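Local structure of malate dehydrogenase (Picrophilus torridus, 4BGV) at residues 79-84 with 109-114; 118-123 with 138-143. The protein probably catalyses the reversible NAD-dependent oxidation of malate to oxaloacetate, a step of the tricarboxylic acid cycle. One frame throughout, in Å; residues are numbered along the deposited sequence.

Contact 1. Residues 79-84 with 109-114; sequences IVVTAG and EAIKKY
Ile79 of strand 78-81 and Ile111 near the end of helix 93-114 reach toward each other and meet tip to tip. The terminal methyl CD1 of Ile79 lies 3.9 Å from CG1 of Ile111 and 4.0 Å from its CG2 branch. One methyl of the strand therefore meets both branches of the helix side chain. Ile79 has CG1 anti to its carbonyl carbon (chi1 -60°), and the extended chi2 of 174° carries CD1 out to the helix. This is the tight part of the contact, and it is wholly apolar. No hydrogen bond links the two segments.

Val81, two residues further along the strand, points the same way but packs more loosely. Its CG2 is 4.2 Å from CD1 of Ile111. Ile120 of the neighbouring strand touches Ile79, Val81 and Ile111, so the three share one buried layer. The other side of this helical turn faces outward. Lys112 and Lys113 are solvent-exposed there, both with extended chains. CG of Lys113 sits 3.9 Å above the ring plane of Tyr114, over its centre. Glu109 makes a salt bridge with Lys105 one turn earlier in the helix. The helix thus lays its apolar face on the parallel sheet, as in the beta-alpha-beta units of a Rossmann-type NAD-binding domain.

Contact 2. Residues 118-123 with 138-143; sequences SKIVVV and SGISPE
Ile120 and Ile140 bring strand 119-122 of the Rossmann-type domain together with the loop that leads from helix 127-138 to strand 145-147. Each points its side chain toward the other segment, and the two chains cross obliquely. The contact falls on a single methyl. CD1 of Ile140 lies 3.8 Å from CG1 of Ile120 and 3.9 Å from its CD1, so it rests along the outer part of the longer branch. The two isoleucines have different shapes. Ile140 is extended, with chi2 171°, and its CD1 reaches Ile120. Ile120 is folded at chi2 (-61°), and both its CG1 and its CD1 lie against the methyl of Ile140.

The same CD1 of Ile140 also packs 3.9 Å from the backbone O of Ser118. That touch is van der Waals contact, and no hydrogen bond crosses between the segments. The hydroxyl of Ser118 is engaged elsewhere, with Ser76 O and Ser115 OG. Lys119 points away from the loop and forms a salt bridge with Asp77. Through its backbone, Ile120 is hydrogen-bonded to Arg144 and Ile146, which places it beside strand 145-147 in the sheet.

Two side-chain hydrogen bonds lie within residues 138-143. Gly139 leaves the helix with positive phi. Ser138 and Ile140 close an ST turn across it. There the N of Ile140 donates to OG of Ser138 at 3.2 Å, with an angle of 164° at the hydrogen. OG of Ser138 is also hydrogen-bonded to Ile134 O in the helix. Further on, OG of Ser141 donates to OE1 of Glu143 at 2.6 Å, and OE1 accepts through its syn lone pair.

How the contacts relate
After the first three strands of the parallel sheet, 4-8, 28-33 and 59-63, the chain runs along strand 78-81 and returns through helix 93-114. Contact 1 closes this loop of 24 intervening residues. The chain then enters strand 119-122, next to strand 78-81 in the parallel sheet. Helix 127-138 follows, and contact 2 closes a shorter loop of 14 residues just before strand 145-147. The two loops are in series and neither nests nor crosses. The centres of the two contacts are about 9 Å apart. Probable backbone hydrogen bonds join the strands, from Ile79 N to Lys119 O and from Val81 N to Val121 O. Lys112 also packs against Ser138 O, bringing the two helix ends together.

Contact 1. Residues 79-84 with 109-114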
loop_
_atom_site.group_PDB
_atom_site.type_symbol
_atom_site.label_atom_id
_atom_site.label_comp_id
_atom_site.label_asym_id
_atom_site.label_seq_id
_atom_site.Cartn_x
_atom_site.Cartn_y
_atom_site.Cartn_z
ATOM N N ILE A 79 -20.140 -13.338 -0.667
ATOM C CA ILE A 79 -20.351 -13.677 -2.068
ATOM C C ILE A 79 -20.770 -12.410 -2.812
ATOM O O ILE A 79 -21.691 -11.710 -2.389
ATOM C CB ILE A 79 -21.467 -14.722 -2.213
ATOM C CG1 ILE A 79 -21.075 -15.995 -1.461
ATOM C CG2 ILE A 79 -21.770 -15.021 -3.701
ATOM C CD1 ILE A 79 -22.176 -17.054 -1.425
ATOM N N VAL A 80 -20.082 -12.119 -3.908
ATOM C CA VAL A 80 -20.370 -10.950 -4.721
ATOM C C VAL A 80 -21.114 -11.423 -5.969
ATOM O O VAL A 80 -20.591 -12.234 -6.741
ATOM C CB VAL A 80 -19.055 -10.254 -5.158
ATOM C CG1 VAL A 80 -19.363 -8.995 -5.953
ATOM C CG2 VAL A 80 -18.194 -9.924 -3.939
ATOM N N VAL A 81 -22.330 -10.925 -6.170
ATOM C CA VAL A 81 -23.130 -11.348 -7.315
ATOM C C VAL A 81 -23.035 -10.341 -8.466
ATOM O O VAL A 81 -23.585 -9.240 -8.384
ATOM C CB VAL A 81 -24.608 -11.566 -6.904
ATOM C CG1 VAL A 81 -25.455 -12.042 -8.101
ATOM C CG2 VAL A 81 -24.692 -12.578 -5.761
ATOM N N THR A 82 -22.339 -10.717 -9.539
ATOM C CA THR A 82 -22.207 -9.841 -10.702
ATOM C C THR A 82 -22.742 -10.524 -11.949
ATOM O O THR A 82 -22.475 -10.089 -13.057
ATOM C CB THR A 82 -20.741 -9.457 -10.997
ATOM O OG1 THR A 82 -20.059 -10.568 -11.598
ATOM C CG2 THR A 82 -20.018 -9.064 -9.731
ATOM N N ALA A 83 -23.492 -11.598 -11.757
ATOM C CA ALA A 83 -24.062 -12.337 -12.867
ATOM C C ALA A 83 -25.251 -11.538 -13.389
ATOM O O ALA A 83 -25.848 -10.761 -12.658
ATOM C CB ALA A 83 -24.498 -13.719 -12.407
ATOM N N GLY A 84 -25.593 -11.711 -14.651
ATOM C CA GLY A 84 -26.700 -10.956 -15.197
ATOM C C GLY A 84 -26.344 -10.335 -16.524
ATOM O O GLY A 84 -25.176 -10.298 -16.909
ATOM N N GLU A 109 -30.876 -19.366 -5.031
ATOM C CA GLU A 109 -31.136 -20.767 -4.694
ATOM C C GLU A 109 -29.848 -21.572 -4.534
ATOM O O GLU A 109 -29.741 -22.398 -3.630
ATOM C CB GLU A 109 -32.095 -21.410 -5.711
ATOM C CG GLU A 109 -33.535 -20.909 -5.493
ATOM C CD GLU A 109 -34.449 -21.126 -6.684
ATOM O OE1 GLU A 109 -33.973 -21.611 -7.741
ATOM O OE2 GLU A 109 -35.650 -20.801 -6.556
ATOM N N ALA A 110 -28.871 -21.320 -5.402
ATOM C CA ALA A 110 -27.561 -21.950 -5.270
ATOM C C ALA A 110 -26.829 -21.502 -3.999
ATOM O O ALA A 110 -26.159 -22.301 -3.352
ATOM C CB ALA A 110 -26.696 -21.685 -6.514
ATOM N N ILE A 111 -26.947 -20.224 -3.650
ATOM C CA ILE A 111 -26.337 -19.724 -2.420
ATOM C C ILE A 111 -26.959 -20.380 -1.181
ATOM O O ILE A 111 -26.251 -20.768 -0.247
ATOM C CB ILE A 111 -26.452 -18.181 -2.318
ATOM C CG1 ILE A 111 -25.556 -17.505 -3.367
ATOM C CG2 ILE A 111 -26.086 -17.714 -0.923
ATOM C CD1 ILE A 111 -25.860 -15.999 -3.572
ATOM N N LYS A 112 -28.280 -20.513 -1.184
ATOM C CA LYS A 112 -28.970 -21.166 -0.081
ATOM C C LYS A 112 -28.504 -22.608 0.069
ATOM O O LYS A 112 -28.314 -23.102 1.179
ATOM C CB LYS A 112 -30.478 -21.138 -0.307
ATOM C CG LYS A 112 -31.273 -21.858 0.774
ATOM C CD LYS A 112 -32.751 -21.841 0.447
ATOM C CE LYS A 112 -33.574 -22.321 1.633
ATOM N NZ LYS A 112 -35.019 -22.036 1.434
ATOM N N LYS A 113 -28.313 -23.275 -1.062
ATOM C CA LYS A 113 -27.921 -24.679 -1.062
ATOM C C LYS A 113 -26.467 -24.893 -0.643
ATOM O O LYS A 113 -26.163 -25.845 0.080
ATOM C CB LYS A 113 -28.150 -25.299 -2.441
ATOM C CG LYS A 113 -27.753 -26.780 -2.540
ATOM C CD LYS A 113 -28.109 -27.335 -3.897
ATOM C CE LYS A 113 -27.903 -28.845 -3.963
ATOM N NZ LYS A 113 -28.356 -29.361 -5.286
ATOM N N TYR A 114 -25.563 -24.021 -1.082
ATOM C CA TYR A 114 -24.141 -24.318 -0.901
ATOM C C TYR A 114 -23.379 -23.449 0.099
ATOM O O TYR A 114 -22.308 -23.844 0.577
ATOM C CB TYR A 114 -23.422 -24.272 -2.249
ATOM C CG TYR A 114 -23.845 -25.361 -3.202
ATOM C CD1 TYR A 114 -23.532 -26.694 -2.949
ATOM C CD2 TYR A 114 -24.536 -25.063 -4.362
ATOM C CE1 TYR A 114 -23.902 -27.698 -3.824
ATOM C CE2 TYR A 114 -24.914 -26.069 -5.249
ATOM C CZ TYR A 114 -24.594 -27.382 -4.971
ATOM O OH TYR A 114 -24.964 -28.388 -5.848
#

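Contact 2. Residues 118-123 with 138-143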
loop_
_atom_site.group_PDB
_atom_site.type_symbol
_atom_site.label_atom_id
_atom_site.label_comp_id
_atom_site.label_asym_id
_atom_site.label_seq_id
_atom_site.Cartn_x
_atom_site.Cartn_y
_atom_site.Cartn_z
ATOM N N SER A 118 -23.148 -17.062 4.155
ATOM C CA SER A 118 -22.421 -15.919 3.586
ATOM C C SER A 118 -23.150 -14.576 3.695
ATOM O O SER A 118 -24.380 -14.530 3.698
ATOM C CB SER A 118 -22.112 -16.182 2.107
ATOM O OG SER A 118 -21.267 -17.311 1.970
ATOM N N LYS A 119 -22.385 -13.494 3.790
ATOM C CA LYS A 119 -22.937 -12.162 3.528
ATOM C C LYS A 119 -22.893 -11.937 2.014
ATOM O O LYS A 119 -21.963 -12.380 1.344
ATOM C CB LYS A 119 -22.148 -11.070 4.254
ATOM C CG LYS A 119 -22.543 -10.821 5.725
ATOM C CD LYS A 119 -22.040 -11.910 6.664
ATOM C CE LYS A 119 -20.506 -11.944 6.751
ATOM N NZ LYS A 119 -19.994 -12.816 7.867
ATOM N N ILE A 120 -23.896 -11.260 1.467
ATOM C CA ILE A 120 -23.971 -11.102 0.020
ATOM C C ILE A 120 -23.868 -9.643 -0.380
ATOM O O ILE A 120 -24.529 -8.790 0.209
ATOM C CB ILE A 120 -25.309 -11.667 -0.541
ATOM C CG1 ILE A 120 -25.669 -12.988 0.160
ATOM C CG2 ILE A 120 -25.232 -11.811 -2.077
ATOM C CD1 ILE A 120 -24.625 -14.115 -0.039
ATOM N N VAL A 121 -23.031 -9.360 -1.378
ATOM C CA VAL A 121 -22.966 -8.034 -2.004
ATOM C C VAL A 121 -23.469 -8.171 -3.434
ATOM O O VAL A 121 -22.822 -8.804 -4.278
ATOM C CB VAL A 121 -21.529 -7.456 -1.997
ATOM C CG1 VAL A 121 -21.462 -6.172 -2.832
ATOM C CG2 VAL A 121 -21.073 -7.178 -0.546
ATOM N N VAL A 122 -24.637 -7.589 -3.698
ATOM C CA VAL A 122 -25.290 -7.740 -4.996
ATOM C C VAL A 122 -24.974 -6.544 -5.883
ATOM O O VAL A 122 -25.155 -5.406 -5.469
ATOM C CB VAL A 122 -26.826 -7.888 -4.830
ATOM C CG1 VAL A 122 -27.496 -8.131 -6.180
ATOM C CG2 VAL A 122 -27.134 -9.034 -3.879
ATOM N N VAL A 123 -24.505 -6.818 -7.102
ATOM C CA VAL A 123 -24.025 -5.783 -8.019
ATOM C C VAL A 123 -24.940 -5.599 -9.228
ATOM O O VAL A 123 -25.101 -4.491 -9.732
ATOM C CB VAL A 123 -22.622 -6.141 -8.537
ATOM C CG1 VAL A 123 -22.164 -5.183 -9.666
ATOM C CG2 VAL A 123 -21.617 -6.181 -7.373
ATOM N N SER A 138 -32.921 -16.782 -1.523
ATOM C CA SER A 138 -31.933 -17.426 -0.661
ATOM C C SER A 138 -32.419 -17.651 0.770
ATOM O O SER A 138 -31.934 -18.548 1.438
ATOM C CB SER A 138 -30.629 -16.626 -0.619
ATOM O OG SER A 138 -30.795 -15.416 0.113
ATOM N N GLY A 139 -33.340 -16.813 1.245
ATOM C CA GLY A 139 -33.827 -16.904 2.618
ATOM C C GLY A 139 -32.828 -16.402 3.657
ATOM O O GLY A 139 -33.021 -16.554 4.869
ATOM N N ILE A 140 -31.754 -15.790 3.180
ATOM C CA ILE A 140 -30.729 -15.243 4.063
ATOM C C ILE A 140 -31.312 -14.081 4.864
ATOM O O ILE A 140 -32.132 -13.318 4.346
ATOM C CB ILE A 140 -29.489 -14.822 3.234
ATOM C CG1 ILE A 140 -28.702 -16.073 2.828
ATOM C CG2 ILE A 140 -28.596 -13.826 3.993
ATOM C CD1 ILE A 140 -27.595 -15.807 1.832
ATOM N N SER A 141 -30.934 -13.973 6.134
ATOM C CA SER A 141 -31.409 -12.876 6.971
ATOM C C SER A 141 -31.054 -11.550 6.292
ATOM O O SER A 141 -29.911 -11.340 5.879
ATOM C CB SER A 141 -30.818 -12.968 8.386
ATOM O OG SER A 141 -31.548 -12.172 9.305
ATOM N N PRO A 142 -32.051 -10.667 6.130
ATOM C CA PRO A 142 -31.916 -9.566 5.164
ATOM C C PRO A 142 -30.835 -8.527 5.490
ATOM O O PRO A 142 -30.374 -7.844 4.572
ATOM C CB PRO A 142 -33.307 -8.919 5.160
ATOM C CG PRO A 142 -33.983 -9.410 6.403
ATOM C CD PRO A 142 -33.423 -10.779 6.654
ATOM N N GLU A 143 -30.430 -8.425 6.752
ATOM C CA GLU A 143 -29.318 -7.547 7.106
ATOM C C GLU A 143 -27.988 -8.043 6.513
ATOM O O GLU A 143 -26.997 -7.308 6.508
ATOM C CB GLU A 143 -29.199 -7.383 8.630
ATOM C CG GLU A 143 -28.397 -8.492 9.339
ATOM C CD GLU A 143 -29.206 -9.766 9.593
ATOM O OE1 GLU A 143 -30.402 -9.804 9.236
ATOM O OE2 GLU A 143 -28.650 -10.736 10.165
#